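Local atomic coordinates of galactose-1-phosphate uridylyltransferase (Bacillus cereus, PDB entry 4QVU), a protein that is of unknown function but has a HIT-like fold, binds zinc, and may be a uridylyltransferase acting on hexose 1-phosphates. Residues L156-R161 with G165-N170; E71-T76 with Y192-F197; A122-I127 with L206-L211; E80-L85 with N184-T189. All coordinates share one frame; numbering follows the deposited sequence.

Overall arrangement
Following the chain from the N terminus, the loop residues 71-76 and then helix 79-97 and strand 123-129 each supply a first partner, and their second partners arrive after the zinc-binding half has begun. Interaction 1 is local: it closes the hairpin of strands 154-159 and 169-173, and it nests inside the three long loops. Helix 179-195 then returns to meet helix 79-97 in interaction 4, nested in the loop that interaction 2 closes about two turns further along the same helix. Interaction 3 comes last, on strand 203-211, and crosses both. Interactions 2, 3 and 4 thus join the N-terminal and C-terminal domains, and their side chains touch one another around Ile-74, Ile-186 and Leu-206.

Interaction 1. Residues L156-R161 with G165-N170; sequences LNISDR and GFTEFN
The side chain of Asn-170 lies across that of Asn-157, its CB packed against OD1 of Asn-157, and carries its amide on to Ser-159. This is the antiparallel beta hairpin of strands 154-159 and 169-173, part of the HIT-like sheet. Asn-157 and Asn-170 form a hydrogen-bonded pair: Asn-157 N donates to Asn-170 O at 2.9 Å, and Asn-170 N to Asn-157 O at the same length. Near the turn, Ser-159 N reaches Glu-168 O at 2.9 Å in a nearly straight bond.

Asparagine suits position 170 because a single NH2 group can serve two acceptors. CG of Asn-157 sits between its own backbone N and carbonyl carbon (chi1 70°), which lifts OD1 to meet ND2 of Asn-170 at 2.9 Å, with the two amide planes 59° apart. Both acceptors of that NH2 group lie in the Asn-170 amide plane, which should fix the rotation of the group. OD1 of Asn-170 binds Lys-218, which forms a salt bridge with Glu-168, whose carboxylate also takes the backbone N-H groups of Ile-163 and Ile-164, while ND2 of Asn-157 is held by Glu-155 and the carbonyl of Phe-143.

The other face of the hairpin is apolar. Ile-158 and Phe-169 make a non-hydrogen-bonded pair and lie side by side, with CG1 of Ile-158 3.9 Å from CD1 of Phe-169. Helices 179-195 and 241-249 pack over this apolar surface, which explains the branched and aromatic residues. On the polar face, Asn-170 ND2 gives its second N-H to Ser-159 OG at 2.8 Å, which also binds the carbonyl of Asn-142.

Interaction 2. Residues E71-T76 with Y192-F197; sequences EDHIAT and YILTDF
This is a small apolar contact near the protein surface, between the loop that leads into helix 79-97 and the C-terminal turn of helix 179-195. One methyl group makes all of it. CD1 of Leu-194 meets the imidazole of His-73 at its edge, near the ring plane, 3.5 Å from NE2 and 3.8 Å from CD2. This CD1 also rests on CB of Ala-75 at 3.8 Å. The leucine and histidine side chains come from opposite directions.

In His-73, CG stands between the backbone N and the carbonyl carbon (chi1 63°), which presents the NE2-CD2 edge of the ring to the helix. Beyond it the loop turns tightly, closed by a bond from Thr-76 N to His-73 O of 3.0 Å, bringing Ala-75 beside the histidine. Alanine's short CB lets the loop come close, while leucine is long enough to reach both residues.

Arg-191 and Gln-187 of helix 179-195 hold the loop by its backbone, binding the carbonyls of Ala-75 and Ile-74 in turn. The ring of His-73 meets that of His-111 on strand 104-111, while Ile-74 and Leu-194 both touch Tyr-204 of strand 203-211, so loop and helix end lie side by side on the sheet.

Interaction 3. Residues A122-I127 with L206-L211; sequences AHMQII and LFFYYL
The ring of Phe-208 takes the terminal methyl of Met-124, modelled as selenomethionine, at CE1. CE of Met-124 lies 3.5 Å from CE1 of Phe-208 and 4.2 Å from its CD1, and it approaches the ring obliquely. The two side chains cross at about a right angle, and only the methyl end of Met-124 touches the ring. Ile-86 and Ile-90 of helix 79-97 also pack against the phenylalanine, as does Cys-217 from the adjoining strand 214-222.

CE is brought there by the bend at the end of the chain. CG and SE continue away from the backbone in an extended run, and the last torsion (chi3 79°) then turns the methyl toward strand 203-211. The same methyl, CE of Met-124, comes within 4.3 Å of CD1 of Leu-206. A long, flexible, unbranched residue suits this place, since the two segments are not adjacent: in the antiparallel sheet of the HIT-like fold, strand 104-111 runs between strands 123-129 and 203-211, and the closest CA atoms, those of Met-124 and Leu-206, are 8.8 Å apart. The contact therefore bridges over a strand and joins a strand of the N-terminal domain to one of the C-terminal domain, on the side where helix 79-97 packs.

Met-124 sits between His-123 and Gln-125, and together with His-121 these residues recall the His-x-His-x-Gln signature of galactose-1-phosphate uridylyltransferases, although no activity has been established here. Phe-207 and Tyr-209, whose side chains leave the opposite face of strand 203-211, meet the ring of Tyr-232 of a neighbouring subunit.

Interaction 4. Residues E80-L85 with N184-T189; sequences EHMRSL and NYIQQT
Helices 79-97 and 179-195, which lie on the same side of the HIT-like sheet, pack together through Met-82 (modelled as selenomethionine), Ile-186 and Gln-187. Met-82 does the reaching. Its CG stands anti to the backbone N (chi1 -172°) and the chain bends at the next bond (chi2 58°), which sends CE across the beta-branched side of Ile-186, 3.8 Å from CG2 and 4.0 Å from CB. These two side chains cross at about a right angle.

Against Gln-187 the same methionine slides past in the opposite direction. CG of Met-82 lies 4.0 Å from CB of Gln-187 and equally near CD, so the aliphatic part of the glutamine serves as an apolar wall. Its extended chain then carries NE2 to the carbonyls of Ile-74 and Tyr-77, which satisfies a buried polar group. A flexible methionine can fit both surfaces, while Ile-186 fills the space between its helix and the sheet, touching Leu-206 and Phe-208.

Each helix also ties a hydroxyl back to its own backbone: Ser-84 OG donates to Glu-80 O, and Thr-189 N and OG1 reach Tyr-185 O from opposite faces of its plane, OG1 at 2.7 Å.

Interaction 1. Residues L156-R161 with G165-N170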
# COMPACT_ATOMS: atom_id res chain seq x y z
N LEU A 156 -17.43 -11.82 11.14
CA LEU A 156 -17.61 -10.97 9.97
C LEU A 156 -16.83 -9.69 10.21
O LEU A 156 -17.07 -8.99 11.20
CB LEU A 156 -19.10 -10.70 9.67
CG LEU A 156 -19.43 -9.57 8.65
CD1 LEU A 156 -18.87 -9.86 7.26
CD2 LEU A 156 -20.90 -9.37 8.54
N ASN A 157 -15.90 -9.38 9.31
CA ASN A 157 -15.11 -8.17 9.43
C ASN A 157 -14.96 -7.50 8.06
O ASN A 157 -15.33 -8.09 7.04
CB ASN A 157 -13.72 -8.46 10.05
CG ASN A 157 -12.75 -9.24 9.19
OD1 ASN A 157 -12.38 -8.82 8.09
ND2 ASN A 157 -12.23 -10.34 9.72
N ILE A 158 -14.41 -6.27 8.05
CA ILE A 158 -14.05 -5.48 6.87
C ILE A 158 -12.53 -5.37 6.87
O ILE A 158 -11.96 -4.97 7.89
CB ILE A 158 -14.75 -4.09 6.83
CG1 ILE A 158 -16.24 -4.18 7.20
CG2 ILE A 158 -14.53 -3.41 5.45
CD1 ILE A 158 -16.91 -2.89 7.50
N SER A 159 -11.87 -5.75 5.77
CA SER A 159 -10.41 -5.69 5.64
C SER A 159 -9.82 -4.27 5.84
O SER A 159 -10.20 -3.34 5.12
CB SER A 159 -9.97 -6.19 4.27
OG SER A 159 -9.97 -7.60 4.20
N ASP A 160 -8.86 -4.14 6.79
CA ASP A 160 -8.07 -2.93 7.03
C ASP A 160 -6.78 -2.99 6.17
O ASP A 160 -6.09 -1.98 5.97
CB ASP A 160 -7.75 -2.74 8.53
CG ASP A 160 -7.01 -3.89 9.18
OD1 ASP A 160 -7.23 -5.05 8.77
OD2 ASP A 160 -6.25 -3.64 10.13
N ARG A 161 -6.48 -4.20 5.65
CA ARG A 161 -5.37 -4.51 4.73
C ARG A 161 -5.94 -5.38 3.57
O ARG A 161 -5.58 -6.55 3.43
CB ARG A 161 -4.19 -5.20 5.45
N GLY A 165 -7.31 -3.26 -2.28
CA GLY A 165 -7.29 -1.89 -1.78
C GLY A 165 -8.63 -1.22 -1.61
O GLY A 165 -8.68 -0.03 -1.30
N PHE A 166 -9.75 -1.95 -1.79
CA PHE A 166 -11.06 -1.33 -1.63
C PHE A 166 -11.81 -2.05 -0.52
O PHE A 166 -11.17 -2.42 0.47
CB PHE A 166 -11.81 -1.31 -2.97
CG PHE A 166 -11.18 -0.36 -3.97
CD1 PHE A 166 -11.53 0.99 -3.99
CD2 PHE A 166 -10.22 -0.81 -4.88
CE1 PHE A 166 -10.95 1.87 -4.91
CE2 PHE A 166 -9.63 0.08 -5.79
CZ PHE A 166 -10.00 1.41 -5.80
N THR A 167 -13.14 -2.22 -0.62
CA THR A 167 -13.90 -2.89 0.44
C THR A 167 -13.91 -4.40 0.19
O THR A 167 -14.19 -4.85 -0.91
CB THR A 167 -15.32 -2.32 0.56
OG1 THR A 167 -15.25 -0.90 0.59
CG2 THR A 167 -16.03 -2.82 1.83
N GLU A 168 -13.59 -5.16 1.24
CA GLU A 168 -13.56 -6.62 1.27
C GLU A 168 -14.14 -7.07 2.59
O GLU A 168 -13.67 -6.63 3.64
CB GLU A 168 -12.14 -7.17 1.05
CG GLU A 168 -11.56 -6.82 -0.32
CD GLU A 168 -10.13 -7.22 -0.59
OE1 GLU A 168 -9.48 -7.80 0.31
OE2 GLU A 168 -9.64 -6.92 -1.70
N PHE A 169 -15.20 -7.89 2.54
CA PHE A 169 -15.88 -8.44 3.71
C PHE A 169 -15.45 -9.88 3.90
O PHE A 169 -15.61 -10.70 3.01
CB PHE A 169 -17.41 -8.34 3.57
CG PHE A 169 -17.95 -6.95 3.26
CD1 PHE A 169 -18.05 -5.99 4.27
CD2 PHE A 169 -18.40 -6.63 1.99
CE1 PHE A 169 -18.56 -4.72 3.99
CE2 PHE A 169 -18.93 -5.36 1.72
CZ PHE A 169 -19.01 -4.42 2.73
N ASN A 170 -14.85 -10.17 5.06
CA ASN A 170 -14.33 -11.50 5.39
C ASN A 170 -15.25 -12.17 6.38
O ASN A 170 -15.53 -11.62 7.45
CB ASN A 170 -12.91 -11.41 5.93
CG ASN A 170 -11.98 -10.66 5.01
OD1 ASN A 170 -11.68 -11.08 3.89
ND2 ASN A 170 -11.55 -9.49 5.44

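Interaction 2. Residues E71-T76 with Y192-F197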
# COMPACT_ATOMS: atom_id res chain seq x y z
N GLU A 71 -33.94 -15.89 -13.06
CA GLU A 71 -34.37 -14.71 -12.29
C GLU A 71 -33.71 -14.69 -10.88
O GLU A 71 -33.28 -13.62 -10.44
CB GLU A 71 -35.90 -14.69 -12.17
CG GLU A 71 -36.49 -13.37 -11.68
CD GLU A 71 -38.00 -13.32 -11.54
OE1 GLU A 71 -38.67 -14.36 -11.74
OE2 GLU A 71 -38.52 -12.23 -11.22
N ASP A 72 -33.64 -15.85 -10.20
CA ASP A 72 -33.10 -15.99 -8.84
C ASP A 72 -31.57 -15.90 -8.77
O ASP A 72 -30.87 -16.25 -9.72
CB ASP A 72 -33.53 -17.33 -8.23
CG ASP A 72 -34.95 -17.36 -7.68
OD1 ASP A 72 -35.82 -16.67 -8.25
OD2 ASP A 72 -35.19 -18.10 -6.70
N HIS A 73 -31.09 -15.44 -7.59
CA HIS A 73 -29.68 -15.28 -7.19
C HIS A 73 -29.60 -15.31 -5.63
O HIS A 73 -30.64 -15.50 -4.99
CB HIS A 73 -29.06 -14.01 -7.80
CG HIS A 73 -29.67 -12.72 -7.35
ND1 HIS A 73 -30.88 -12.28 -7.85
CD2 HIS A 73 -29.17 -11.77 -6.52
CE1 HIS A 73 -31.10 -11.11 -7.29
NE2 HIS A 73 -30.10 -10.76 -6.49
N ILE A 74 -28.38 -15.19 -5.03
CA ILE A 74 -28.12 -15.29 -3.57
C ILE A 74 -29.10 -14.41 -2.74
O ILE A 74 -29.67 -14.93 -1.78
CB ILE A 74 -26.64 -14.95 -3.22
CG1 ILE A 74 -25.71 -16.08 -3.71
CG2 ILE A 74 -26.45 -14.71 -1.71
CD1 ILE A 74 -24.22 -15.89 -3.48
N ALA A 75 -29.31 -13.13 -3.11
CA ALA A 75 -30.19 -12.21 -2.39
C ALA A 75 -31.68 -12.67 -2.35
O ALA A 75 -32.38 -12.35 -1.38
CB ALA A 75 -30.12 -10.83 -3.02
N THR A 76 -32.14 -13.43 -3.37
CA THR A 76 -33.53 -13.90 -3.52
C THR A 76 -33.75 -15.29 -2.85
O THR A 76 -34.82 -15.46 -2.25
CB THR A 76 -33.87 -13.96 -5.02
OG1 THR A 76 -33.84 -12.64 -5.54
CG2 THR A 76 -35.24 -14.56 -5.32
N TYR A 192 -26.81 -6.58 1.37
CA TYR A 192 -26.36 -5.23 1.71
C TYR A 192 -25.64 -4.59 0.52
O TYR A 192 -25.91 -3.42 0.23
CB TYR A 192 -25.44 -5.25 2.95
CG TYR A 192 -24.62 -3.99 3.13
CD1 TYR A 192 -25.20 -2.82 3.60
CD2 TYR A 192 -23.26 -3.97 2.83
CE1 TYR A 192 -24.46 -1.65 3.75
CE2 TYR A 192 -22.50 -2.81 2.97
CZ TYR A 192 -23.11 -1.65 3.43
OH TYR A 192 -22.36 -0.51 3.56
N ILE A 193 -24.74 -5.33 -0.15
CA ILE A 193 -23.97 -4.83 -1.30
C ILE A 193 -24.93 -4.43 -2.43
O ILE A 193 -24.80 -3.33 -2.97
CB ILE A 193 -22.90 -5.84 -1.79
CG1 ILE A 193 -21.82 -6.06 -0.71
CG2 ILE A 193 -22.25 -5.37 -3.12
CD1 ILE A 193 -20.84 -7.14 -0.99
N LEU A 194 -25.91 -5.28 -2.74
CA LEU A 194 -26.85 -5.02 -3.82
C LEU A 194 -27.86 -3.92 -3.47
O LEU A 194 -28.42 -3.33 -4.40
CB LEU A 194 -27.62 -6.30 -4.18
CG LEU A 194 -26.81 -7.47 -4.74
CD1 LEU A 194 -27.70 -8.65 -5.00
CD2 LEU A 194 -26.07 -7.09 -6.01
N THR A 195 -28.08 -3.63 -2.17
CA THR A 195 -29.10 -2.67 -1.74
C THR A 195 -28.53 -1.33 -1.21
O THR A 195 -28.92 -0.29 -1.74
CB THR A 195 -29.98 -3.30 -0.65
OG1 THR A 195 -30.51 -4.53 -1.15
CG2 THR A 195 -31.12 -2.39 -0.20
N ASP A 196 -27.68 -1.33 -0.15
CA ASP A 196 -27.27 -0.08 0.49
C ASP A 196 -25.85 0.38 0.18
O ASP A 196 -25.66 1.59 0.09
CB ASP A 196 -27.41 -0.18 2.00
CG ASP A 196 -28.87 -0.15 2.44
OD1 ASP A 196 -29.60 0.78 2.03
OD2 ASP A 196 -29.27 -1.04 3.21
N PHE A 197 -24.86 -0.53 0.04
CA PHE A 197 -23.49 -0.13 -0.28
C PHE A 197 -23.48 0.65 -1.59
O PHE A 197 -23.95 0.13 -2.60
CB PHE A 197 -22.58 -1.37 -0.36
CG PHE A 197 -21.10 -1.08 -0.52
CD1 PHE A 197 -20.32 -0.73 0.58
CD2 PHE A 197 -20.47 -1.22 -1.75
CE1 PHE A 197 -18.95 -0.49 0.44
CE2 PHE A 197 -19.10 -0.98 -1.90
CZ PHE A 197 -18.35 -0.63 -0.80

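Interaction 3. Residues A122-I127 with L206-L211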
# COMPACT_ATOMS: atom_id res chain seq x y z
N ALA A 122 -27.30 -17.74 -12.83
CA ALA A 122 -26.66 -17.68 -11.51
C ALA A 122 -25.76 -18.89 -11.32
O ALA A 122 -26.25 -20.02 -11.22
CB ALA A 122 -27.71 -17.62 -10.41
N HIS A 123 -24.44 -18.68 -11.35
CA HIS A 123 -23.48 -19.78 -11.25
C HIS A 123 -22.22 -19.42 -10.44
O HIS A 123 -21.91 -18.24 -10.24
CB HIS A 123 -23.06 -20.22 -12.66
CG HIS A 123 -22.26 -19.20 -13.39
ND1 HIS A 123 -22.86 -18.10 -13.98
CD2 HIS A 123 -20.92 -19.11 -13.57
CE1 HIS A 123 -21.88 -17.38 -14.49
NE2 HIS A 123 -20.69 -17.95 -14.27
N MSE A 124 -21.50 -20.47 -10.00
CA MSE A 124 -20.22 -20.42 -9.30
C MSE A 124 -19.20 -21.23 -10.10
O MSE A 124 -19.57 -21.88 -11.08
CB MSE A 124 -20.30 -20.94 -7.86
CG MSE A 124 -21.23 -20.14 -6.96
SE MSE A 124 -21.16 -20.75 -5.12
CE MSE A 124 -19.54 -19.88 -4.63
N GLN A 125 -17.93 -21.19 -9.68
CA GLN A 125 -16.89 -21.94 -10.37
C GLN A 125 -15.94 -22.62 -9.40
O GLN A 125 -15.56 -22.05 -8.38
CB GLN A 125 -16.07 -21.02 -11.28
CG GLN A 125 -16.81 -20.56 -12.54
CD GLN A 125 -15.99 -19.59 -13.33
OE1 GLN A 125 -16.37 -18.43 -13.48
NE2 GLN A 125 -14.83 -20.02 -13.82
N ILE A 126 -15.56 -23.85 -9.76
CA ILE A 126 -14.58 -24.68 -9.08
C ILE A 126 -13.48 -24.99 -10.12
O ILE A 126 -13.78 -25.58 -11.17
CB ILE A 126 -15.18 -25.95 -8.41
CG1 ILE A 126 -16.16 -25.57 -7.28
CG2 ILE A 126 -14.06 -26.85 -7.87
CD1 ILE A 126 -17.11 -26.71 -6.73
N ILE A 127 -12.25 -24.52 -9.85
CA ILE A 127 -11.10 -24.72 -10.73
C ILE A 127 -10.01 -25.46 -9.96
O ILE A 127 -9.48 -24.95 -8.97
CB ILE A 127 -10.58 -23.37 -11.30
CG1 ILE A 127 -11.71 -22.56 -11.98
CG2 ILE A 127 -9.39 -23.61 -12.27
CD1 ILE A 127 -11.38 -21.15 -12.26
N LEU A 206 -17.45 -13.62 -4.82
CA LEU A 206 -17.23 -14.45 -3.64
C LEU A 206 -15.95 -15.18 -3.85
O LEU A 206 -15.74 -15.69 -4.95
CB LEU A 206 -18.36 -15.45 -3.32
CG LEU A 206 -19.79 -14.97 -3.12
CD1 LEU A 206 -20.65 -16.15 -2.72
CD2 LEU A 206 -19.89 -13.88 -2.05
N PHE A 207 -15.09 -15.21 -2.84
CA PHE A 207 -13.85 -15.99 -2.89
C PHE A 207 -13.76 -16.84 -1.66
O PHE A 207 -13.95 -16.33 -0.56
CB PHE A 207 -12.59 -15.12 -3.04
CG PHE A 207 -12.60 -14.22 -4.24
CD1 PHE A 207 -12.39 -14.74 -5.52
CD2 PHE A 207 -12.80 -12.86 -4.10
CE1 PHE A 207 -12.42 -13.91 -6.63
CE2 PHE A 207 -12.80 -12.03 -5.21
CZ PHE A 207 -12.62 -12.56 -6.47
N PHE A 208 -13.52 -18.14 -1.84
CA PHE A 208 -13.41 -19.04 -0.71
C PHE A 208 -11.97 -19.46 -0.53
O PHE A 208 -11.23 -19.59 -1.51
CB PHE A 208 -14.32 -20.26 -0.89
CG PHE A 208 -15.79 -19.96 -0.73
CD1 PHE A 208 -16.54 -19.45 -1.79
CD2 PHE A 208 -16.44 -20.21 0.48
CE1 PHE A 208 -17.91 -19.19 -1.65
CE2 PHE A 208 -17.81 -19.95 0.62
CZ PHE A 208 -18.54 -19.45 -0.44
N TYR A 209 -11.58 -19.63 0.74
CA TYR A 209 -10.23 -20.02 1.15
C TYR A 209 -10.29 -21.03 2.30
O TYR A 209 -11.16 -20.93 3.17
CB TYR A 209 -9.40 -18.79 1.61
CG TYR A 209 -9.52 -17.55 0.74
CD1 TYR A 209 -10.62 -16.70 0.85
CD2 TYR A 209 -8.49 -17.18 -0.13
CE1 TYR A 209 -10.74 -15.57 0.05
CE2 TYR A 209 -8.58 -16.02 -0.90
CZ TYR A 209 -9.72 -15.23 -0.82
OH TYR A 209 -9.83 -14.08 -1.56
N TYR A 210 -9.37 -22.00 2.28
CA TYR A 210 -9.17 -22.95 3.36
C TYR A 210 -7.77 -22.65 3.87
O TYR A 210 -6.78 -23.03 3.25
CB TYR A 210 -9.39 -24.43 2.95
CG TYR A 210 -9.24 -25.37 4.12
CD1 TYR A 210 -10.29 -25.59 5.02
CD2 TYR A 210 -8.02 -26.00 4.38
CE1 TYR A 210 -10.13 -26.42 6.12
CE2 TYR A 210 -7.85 -26.83 5.49
CZ TYR A 210 -8.91 -27.04 6.36
OH TYR A 210 -8.76 -27.85 7.45
N LEU A 211 -7.71 -21.81 4.93
CA LEU A 211 -6.48 -21.29 5.52
C LEU A 211 -6.47 -21.48 7.03
O LEU A 211 -7.49 -21.22 7.66
CB LEU A 211 -6.38 -19.78 5.17
CG LEU A 211 -5.15 -18.99 5.67
CD1 LEU A 211 -3.86 -19.43 4.97
CD2 LEU A 211 -5.34 -17.51 5.44

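Interaction 4. Residues E80-L85 with N184-T189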
# COMPACT_ATOMS: atom_id res chain seq x y z
N GLU A 80 -33.24 -22.35 3.08
CA GLU A 80 -32.94 -23.75 2.79
C GLU A 80 -32.08 -23.89 1.52
O GLU A 80 -31.08 -24.60 1.55
CB GLU A 80 -34.23 -24.57 2.64
N HIS A 81 -32.47 -23.20 0.42
CA HIS A 81 -31.75 -23.25 -0.86
C HIS A 81 -30.35 -22.63 -0.72
O HIS A 81 -29.39 -23.20 -1.23
CB HIS A 81 -32.53 -22.56 -1.99
CG HIS A 81 -31.96 -22.84 -3.35
ND1 HIS A 81 -32.40 -23.93 -4.09
CD2 HIS A 81 -31.01 -22.18 -4.05
CE1 HIS A 81 -31.70 -23.88 -5.22
NE2 HIS A 81 -30.86 -22.85 -5.24
N MSE A 82 -30.24 -21.50 0.01
CA MSE A 82 -28.97 -20.84 0.30
C MSE A 82 -28.06 -21.80 1.13
O MSE A 82 -26.87 -21.92 0.84
CB MSE A 82 -29.20 -19.49 1.00
CG MSE A 82 -27.94 -18.64 1.17
SE MSE A 82 -27.07 -18.23 -0.52
CE MSE A 82 -25.31 -17.78 0.14
N ARG A 83 -28.65 -22.53 2.12
CA ARG A 83 -27.95 -23.51 2.96
C ARG A 83 -27.47 -24.70 2.13
O ARG A 83 -26.31 -25.11 2.27
CB ARG A 83 -28.86 -24.01 4.11
N SER A 84 -28.35 -25.26 1.26
CA SER A 84 -28.06 -26.40 0.38
C SER A 84 -27.00 -26.03 -0.67
O SER A 84 -26.13 -26.84 -0.95
CB SER A 84 -29.32 -26.90 -0.31
OG SER A 84 -30.26 -27.40 0.63
N LEU A 85 -27.07 -24.80 -1.23
CA LEU A 85 -26.12 -24.35 -2.24
C LEU A 85 -24.70 -24.22 -1.65
O LEU A 85 -23.76 -24.71 -2.28
CB LEU A 85 -26.55 -23.01 -2.88
CG LEU A 85 -25.58 -22.39 -3.90
CD1 LEU A 85 -25.44 -23.25 -5.16
CD2 LEU A 85 -25.99 -20.98 -4.27
N ASN A 184 -25.76 -17.89 5.74
CA ASN A 184 -26.63 -16.79 6.14
C ASN A 184 -25.88 -15.45 6.09
O ASN A 184 -26.44 -14.47 5.61
CB ASN A 184 -27.21 -17.01 7.54
CG ASN A 184 -28.20 -15.94 7.96
OD1 ASN A 184 -29.21 -15.69 7.29
ND2 ASN A 184 -27.91 -15.27 9.07
N TYR A 185 -24.62 -15.42 6.57
CA TYR A 185 -23.76 -14.23 6.58
C TYR A 185 -23.40 -13.81 5.15
O TYR A 185 -23.38 -12.61 4.88
CB TYR A 185 -22.49 -14.48 7.40
CG TYR A 185 -22.65 -14.18 8.88
CD1 TYR A 185 -23.57 -14.87 9.66
CD2 TYR A 185 -21.84 -13.23 9.51
CE1 TYR A 185 -23.72 -14.60 11.02
CE2 TYR A 185 -21.97 -12.96 10.87
CZ TYR A 185 -22.92 -13.64 11.62
OH TYR A 185 -23.06 -13.38 12.96
N ILE A 186 -23.17 -14.78 4.24
CA ILE A 186 -22.89 -14.46 2.83
C ILE A 186 -24.13 -13.78 2.24
O ILE A 186 -24.02 -12.68 1.72
CB ILE A 186 -22.46 -15.70 2.00
CG1 ILE A 186 -21.12 -16.28 2.49
CG2 ILE A 186 -22.39 -15.36 0.50
CD1 ILE A 186 -20.79 -17.66 1.94
N GLN A 187 -25.31 -14.40 2.41
CA GLN A 187 -26.57 -13.89 1.88
C GLN A 187 -26.85 -12.46 2.36
O GLN A 187 -27.17 -11.62 1.53
CB GLN A 187 -27.75 -14.80 2.23
CG GLN A 187 -29.01 -14.42 1.46
CD GLN A 187 -30.17 -15.33 1.71
OE1 GLN A 187 -30.50 -15.66 2.85
NE2 GLN A 187 -30.85 -15.69 0.64
N GLN A 188 -26.69 -12.17 3.67
CA GLN A 188 -26.94 -10.83 4.22
C GLN A 188 -25.93 -9.82 3.70
O GLN A 188 -26.33 -8.73 3.30
CB GLN A 188 -26.95 -10.82 5.76
CG GLN A 188 -28.11 -11.60 6.39
CD GLN A 188 -29.46 -11.20 5.83
OE1 GLN A 188 -30.02 -11.88 4.96
NE2 GLN A 188 -29.98 -10.06 6.28
N THR A 189 -24.63 -10.18 3.65
CA THR A 189 -23.59 -9.29 3.15
C THR A 189 -23.86 -8.98 1.68
O THR A 189 -23.77 -7.82 1.30
CB THR A 189 -22.18 -9.86 3.38
OG1 THR A 189 -22.02 -10.25 4.76
CG2 THR A 189 -21.08 -8.86 3.01